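Local coordinates for protein putative S41 protease (Bacteroides fragilis NCTC 9343, PDB 3K50) that is a putative serine protease of family S41, probably cleaving peptide bonds with a ClpP/crotonase-type catalytic domain beside a PDZ domain, at residues L288-V293 against P314-V319; F227-R232 against V293-T298. All coordinates share one frame; numbering follows the deposited sequence.

Interaction 1: L288-V293 against P314-V319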
loop_
_atom_site.group_PDB
_atom_site.type_symbol
_atom_site.label_atom_id
_atom_site.label_comp_id
_atom_site.label_asym_id
_atom_site.label_seq_id
_atom_site.Cartn_x
_atom_site.Cartn_y
_atom_site.Cartn_z
ATOM N N LEU A 288 6.678 -8.320 -19.935
ATOM C CA LEU A 288 6.141 -7.353 -20.911
ATOM C C LEU A 288 7.216 -6.604 -21.707
ATOM O O LEU A 288 6.899 -5.856 -22.648
ATOM C CB LEU A 288 5.141 -6.384 -20.239
ATOM C CG LEU A 288 3.901 -7.023 -19.572
ATOM C CD1 LEU A 288 2.934 -5.908 -19.088
ATOM C CD2 LEU A 288 3.125 -8.008 -20.454
ATOM N N ASN A 289 8.480 -6.866 -21.384
ATOM C CA ASN A 289 9.579 -6.261 -22.056
ATOM C C ASN A 289 9.453 -4.769 -22.163
ATOM O O ASN A 289 9.630 -4.215 -23.251
ATOM C CB ASN A 289 9.727 -6.868 -23.447
ATOM C CG ASN A 289 11.022 -6.462 -24.156
ATOM O OD1 ASN A 289 12.058 -6.206 -23.568
ATOM N ND2 ASN A 289 10.934 -6.389 -25.428
ATOM N N LEU A 290 9.171 -4.100 -21.052
ATOM C CA LEU A 290 9.028 -2.658 -21.076
ATOM C C LEU A 290 10.340 -1.958 -20.815
ATOM O O LEU A 290 11.197 -2.486 -20.143
ATOM C CB LEU A 290 8.039 -2.210 -19.992
ATOM C CG LEU A 290 6.593 -2.690 -20.013
ATOM C CD1 LEU A 290 6.114 -2.619 -18.557
ATOM C CD2 LEU A 290 5.721 -1.872 -21.017
ATOM N N SER A 291 10.441 -0.706 -21.269
ATOM C CA SER A 291 11.644 0.153 -21.060
ATOM C C SER A 291 11.400 1.323 -20.067
ATOM O O SER A 291 12.337 1.883 -19.524
ATOM C CB SER A 291 12.082 0.702 -22.440
ATOM O OG SER A 291 10.999 1.468 -23.036
ATOM N N THR A 292 10.130 1.664 -19.865
ATOM C CA THR A 292 9.656 2.721 -18.992
ATOM C C THR A 292 8.424 2.223 -18.222
ATOM O O THR A 292 7.627 1.444 -18.757
ATOM C CB THR A 292 9.236 3.952 -19.813
ATOM O OG1 THR A 292 10.325 4.381 -20.614
ATOM C CG2 THR A 292 8.801 5.133 -18.889
ATOM N N VAL A 293 8.309 2.629 -16.964
ATOM C CA VAL A 293 7.139 2.327 -16.133
ATOM C C VAL A 293 6.788 3.628 -15.353
ATOM O O VAL A 293 7.668 4.353 -14.960
ATOM C CB VAL A 293 7.320 1.095 -15.230
ATOM C CG1 VAL A 293 8.521 1.282 -14.239
ATOM C CG2 VAL A 293 6.052 0.805 -14.486
ATOM N N PRO A 314 17.742 1.222 -11.643
ATOM C CA PRO A 314 18.973 0.990 -12.432
ATOM C C PRO A 314 18.786 0.315 -13.779
ATOM O O PRO A 314 19.692 0.354 -14.593
ATOM C CB PRO A 314 19.780 0.027 -11.550
ATOM C CG PRO A 314 19.196 0.134 -10.207
ATOM C CD PRO A 314 17.782 0.496 -10.366
ATOM N N TYR A 315 17.635 -0.310 -14.003
ATOM C CA TYR A 315 17.424 -1.099 -15.206
ATOM C C TYR A 315 16.442 -0.563 -16.245
ATOM O O TYR A 315 16.348 -1.136 -17.316
ATOM C CB TYR A 315 16.898 -2.460 -14.792
ATOM C CG TYR A 315 17.920 -3.307 -14.132
ATOM C CD1 TYR A 315 18.911 -3.915 -14.887
ATOM C CD2 TYR A 315 17.915 -3.513 -12.741
ATOM C CE1 TYR A 315 19.888 -4.711 -14.280
ATOM C CE2 TYR A 315 18.919 -4.296 -12.122
ATOM C CZ TYR A 315 19.865 -4.919 -12.914
ATOM O OH TYR A 315 20.822 -5.716 -12.361
HETATM N N MSE A 316 15.666 0.443 -15.876
HETATM C CA MSE A 316 14.642 0.980 -16.744
HETATM C C MSE A 316 14.322 2.398 -16.246
HETATM O O MSE A 316 14.820 2.827 -15.176
HETATM C CB MSE A 316 13.416 0.018 -16.805
HETATM C CG MSE A 316 12.657 -0.168 -15.570
HETATM SE SE MSE A 316 11.281 -1.574 -15.606
HETATM C CE MSE A 316 9.932 -1.144 -17.072
ATOM N N LYS A 317 13.591 3.146 -17.083
ATOM C CA LYS A 317 13.134 4.484 -16.759
ATOM C C LYS A 317 11.867 4.352 -15.925
ATOM O O LYS A 317 10.807 3.787 -16.373
ATOM C CB LYS A 317 12.857 5.308 -18.047
ATOM C CG LYS A 317 12.430 6.781 -17.764
ATOM C CD LYS A 317 12.198 7.549 -19.103
ATOM C CE LYS A 317 11.679 8.984 -18.946
ATOM N NZ LYS A 317 11.098 9.448 -20.265
ATOM N N VAL A 318 11.961 4.830 -14.701
ATOM C CA VAL A 318 10.887 4.744 -13.727
ATOM C C VAL A 318 10.421 6.192 -13.490
ATOM O O VAL A 318 11.221 7.022 -13.104
ATOM C CB VAL A 318 11.382 4.122 -12.402
ATOM C CG1 VAL A 318 10.247 4.068 -11.377
ATOM C CG2 VAL A 318 11.906 2.752 -12.627
ATOM N N VAL A 319 9.145 6.506 -13.740
ATOM C CA VAL A 319 8.667 7.863 -13.567
ATOM C C VAL A 319 7.673 7.821 -12.452
ATOM O O VAL A 319 6.725 7.082 -12.531
ATOM C CB VAL A 319 7.978 8.373 -14.871
ATOM C CG1 VAL A 319 7.249 9.691 -14.630
ATOM C CG2 VAL A 319 9.006 8.449 -16.092
#

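Interaction 2: F227-R232 against V293-T298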
loop_
_atom_site.group_PDB
_atom_site.type_symbol
_atom_site.label_atom_id
_atom_site.label_comp_id
_atom_site.label_asym_id
_atom_site.label_seq_id
_atom_site.Cartn_x
_atom_site.Cartn_y
_atom_site.Cartn_z
ATOM N N PHE A 227 3.165 1.306 -19.393
ATOM C CA PHE A 227 2.584 0.763 -18.149
ATOM C C PHE A 227 2.499 1.791 -16.987
ATOM O O PHE A 227 3.436 2.536 -16.672
ATOM C CB PHE A 227 3.373 -0.487 -17.734
ATOM C CG PHE A 227 2.628 -1.434 -16.828
ATOM C CD1 PHE A 227 2.494 -1.179 -15.467
ATOM C CD2 PHE A 227 2.115 -2.615 -17.320
ATOM C CE1 PHE A 227 1.813 -2.051 -14.638
ATOM C CE2 PHE A 227 1.456 -3.497 -16.501
ATOM C CZ PHE A 227 1.281 -3.226 -15.170
ATOM N N VAL A 228 1.325 1.821 -16.365
ATOM C CA VAL A 228 1.071 2.639 -15.195
ATOM C C VAL A 228 0.758 1.677 -14.028
ATOM O O VAL A 228 -0.276 0.996 -14.034
ATOM C CB VAL A 228 -0.092 3.582 -15.410
ATOM C CG1 VAL A 228 -0.354 4.391 -14.148
ATOM C CG2 VAL A 228 0.180 4.487 -16.611
ATOM N N LEU A 229 1.692 1.567 -13.090
ATOM C CA LEU A 229 1.539 0.745 -11.885
ATOM C C LEU A 229 1.097 1.670 -10.713
ATOM O O LEU A 229 1.877 2.494 -10.235
ATOM C CB LEU A 229 2.861 0.055 -11.578
ATOM C CG LEU A 229 3.001 -0.799 -10.314
ATOM C CD1 LEU A 229 2.210 -2.053 -10.389
ATOM C CD2 LEU A 229 4.540 -1.123 -10.072
ATOM N N ASP A 230 -0.153 1.509 -10.267
ATOM C CA ASP A 230 -0.749 2.356 -9.249
ATOM C C ASP A 230 -0.528 1.724 -7.860
ATOM O O ASP A 230 -1.191 0.768 -7.478
ATOM C CB ASP A 230 -2.242 2.561 -9.627
ATOM C CG ASP A 230 -2.934 3.607 -8.804
ATOM O OD1 ASP A 230 -2.402 4.011 -7.754
ATOM O OD2 ASP A 230 -4.027 4.064 -9.227
ATOM N N LEU A 231 0.476 2.235 -7.133
ATOM C CA LEU A 231 0.822 1.787 -5.791
ATOM C C LEU A 231 0.443 2.850 -4.746
ATOM O O LEU A 231 0.942 2.893 -3.626
ATOM C CB LEU A 231 2.324 1.563 -5.746
ATOM C CG LEU A 231 2.926 0.545 -6.695
ATOM C CD1 LEU A 231 4.497 0.404 -6.500
ATOM C CD2 LEU A 231 2.209 -0.815 -6.562
ATOM N N ARG A 232 -0.472 3.722 -5.086
ATOM C CA ARG A 232 -0.710 4.855 -4.206
ATOM C C ARG A 232 -1.077 4.583 -2.750
ATOM O O ARG A 232 -0.799 5.440 -1.894
ATOM C CB ARG A 232 -1.739 5.827 -4.823
ATOM C CG ARG A 232 -3.177 5.403 -4.713
ATOM C CD ARG A 232 -4.054 6.431 -5.392
ATOM N NE ARG A 232 -4.022 6.297 -6.840
ATOM C CZ ARG A 232 -4.584 7.137 -7.714
ATOM N NH1 ARG A 232 -5.156 8.277 -7.316
ATOM N NH2 ARG A 232 -4.503 6.858 -9.022
ATOM N N VAL A 293 8.309 2.629 -16.964
ATOM C CA VAL A 293 7.139 2.327 -16.133
ATOM C C VAL A 293 6.788 3.628 -15.353
ATOM O O VAL A 293 7.668 4.353 -14.960
ATOM C CB VAL A 293 7.320 1.095 -15.230
ATOM C CG1 VAL A 293 8.521 1.282 -14.239
ATOM C CG2 VAL A 293 6.052 0.805 -14.486
ATOM N N TYR A 294 5.508 3.969 -15.292
ATOM C CA TYR A 294 4.989 5.116 -14.505
ATOM C C TYR A 294 4.386 4.470 -13.248
ATOM O O TYR A 294 3.561 3.520 -13.332
ATOM C CB TYR A 294 3.964 5.951 -15.276
ATOM C CG TYR A 294 4.552 6.546 -16.540
ATOM C CD1 TYR A 294 4.715 5.778 -17.680
ATOM C CD2 TYR A 294 5.023 7.863 -16.569
ATOM C CE1 TYR A 294 5.286 6.315 -18.839
ATOM C CE2 TYR A 294 5.623 8.390 -17.720
ATOM C CZ TYR A 294 5.768 7.602 -18.833
ATOM O OH TYR A 294 6.356 8.085 -19.980
ATOM N N VAL A 295 4.843 4.949 -12.094
ATOM C CA VAL A 295 4.442 4.449 -10.787
ATOM C C VAL A 295 3.753 5.591 -10.034
ATOM O O VAL A 295 4.304 6.694 -9.907
ATOM C CB VAL A 295 5.648 3.865 -10.004
ATOM C CG1 VAL A 295 5.186 3.331 -8.596
ATOM C CG2 VAL A 295 6.309 2.732 -10.805
ATOM N N LEU A 296 2.489 5.358 -9.680
ATOM C CA LEU A 296 1.684 6.329 -8.919
ATOM C C LEU A 296 1.854 6.117 -7.413
ATOM O O LEU A 296 1.634 5.004 -6.902
ATOM C CB LEU A 296 0.222 6.212 -9.341
ATOM C CG LEU A 296 -0.085 6.177 -10.837
ATOM C CD1 LEU A 296 -1.594 6.189 -11.130
ATOM C CD2 LEU A 296 0.597 7.347 -11.552
ATOM N N THR A 297 2.238 7.182 -6.717
ATOM C CA THR A 297 2.655 7.119 -5.293
ATOM C C THR A 297 2.022 8.149 -4.380
ATOM O O THR A 297 1.541 9.153 -4.853
ATOM C CB THR A 297 4.233 7.315 -5.190
ATOM O OG1 THR A 297 4.625 8.625 -5.641
ATOM C CG2 THR A 297 4.965 6.298 -6.032
ATOM N N THR A 298 1.944 7.831 -3.079
ATOM C CA THR A 298 1.594 8.802 -2.057
ATOM C C THR A 298 2.464 8.478 -0.860
ATOM O O THR A 298 3.300 7.547 -0.906
ATOM C CB THR A 298 0.105 8.808 -1.627
ATOM O OG1 THR A 298 -0.222 7.589 -0.941
ATOM C CG2 THR A 298 -0.844 9.068 -2.837
#

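Interaction 1: L288-V293 against P314-V319
Two parallel strands of a beta-alpha-beta crossover begin here side by side: T292 and V293 open strand 292-297, K317 to V319 open strand 317-322, and helix 304-312 links them. Backbone bonds alternate in the parallel manner. K317 N donates to S291 O (3.0 Å), V293 N to K317 O (2.8 Å), and V319 N to V293 O (2.9 Å), so V293 is gripped through both its amide and its carbonyl. T292 CA adds a CA-H...O contact to K317 O at 3.1 Å.

Selenomethionine M316, just ahead of its strand, buries the most surface. Its CG lies between backbone N and carbonyl carbon (chi1 65°) and the chain bends at chi3 (-59°), which swings the terminal CE across to L290 and V293. CE meets L290 CB at 3.6 Å and V293 CB at 3.9 Å, crossing the valine at a slant. On that same face V293 CG1 reaches V318 CG2 at 4.0 Å. T292 and K317 share the opposite face, side by side: T292 OG1 lies 3.7 Å from K317 CB, and the extended lysine carries its amine away from the contact.

L290 also packs on F227 of strand 226-230, and L288 on helix 207-221, while the backbone of V319 bonds back to V295, continuing the pairing of the two strands.

Interaction 2: F227-R232 against V293-T298
L296 and R232, with the most surface buried here, meet near the C-terminal ends of two parallel central strands, 226-230 and 292-297. L296 CG stands beside its backbone N (chi1 -47°), and CD1 slots between V228 and the D230-R232 ion pair. It touches V228 CG1, D230 CG and R232 NH2, each at 3.7 Å, so one methyl packs against a valine branch and against the paired carboxylate and guanidinium.

R232 grips D230 side-on, NE to OD1 at 2.9 Å and NH2 to OD2 at 2.8 Å. The NE bond is almost straight (172°) and takes the syn lone pair of OD1, whereas NH2 meets OD2 35° out of the carboxylate plane. A bend at chi3 folds the guanidinium back toward the D230 carboxylate. Y191 OH is a further partner of D230 OD2, and R232 NH1 pairs with E372 and E387; these bonds probably fix the rotation of the guanidinium, and the positive charge of R232 would favour an ionised D230.

Y294, next in buried area, donates its amide to F227 O at 2.9 Å. The same oxygen lies near the plane of the tyrosine ring, at its edge. Y294 O in turn accepts L229 N (2.7 Å), and L296 N donates to L229 O; the bond from L231 N to L296 O is weak. On the side of the sheet that carries L229 and V295, L231 CD1 packs on V295 CG1.

Strand 187-194 flanks strand 226-230, strand 317-322 flanks strand 292-297, and helix 388-398 covers V228 and Y294.

In the fold
Both interactions lie in the mixed six-stranded sheet of the S41 family region, their centres about 12 Å apart. Strand 292-297 is common to them: interaction 1 pairs its start with strand 317-322, interaction 2 pairs it with strand 226-230, and V293 belongs to both. Along the chain the order is 227-232, 288-298, 314-319, so the middle strand in sequence is also the middle one in space. The contacts touch directly, V319 CB packing on the Y294 ring and L288 on the F227 ring. Together they build three adjacent parallel strands of the core, consistent with the ClpP/crotonase-like fold, interaction 1 partly buried and farther from the chain centre, interaction 2 buried and nearer to it.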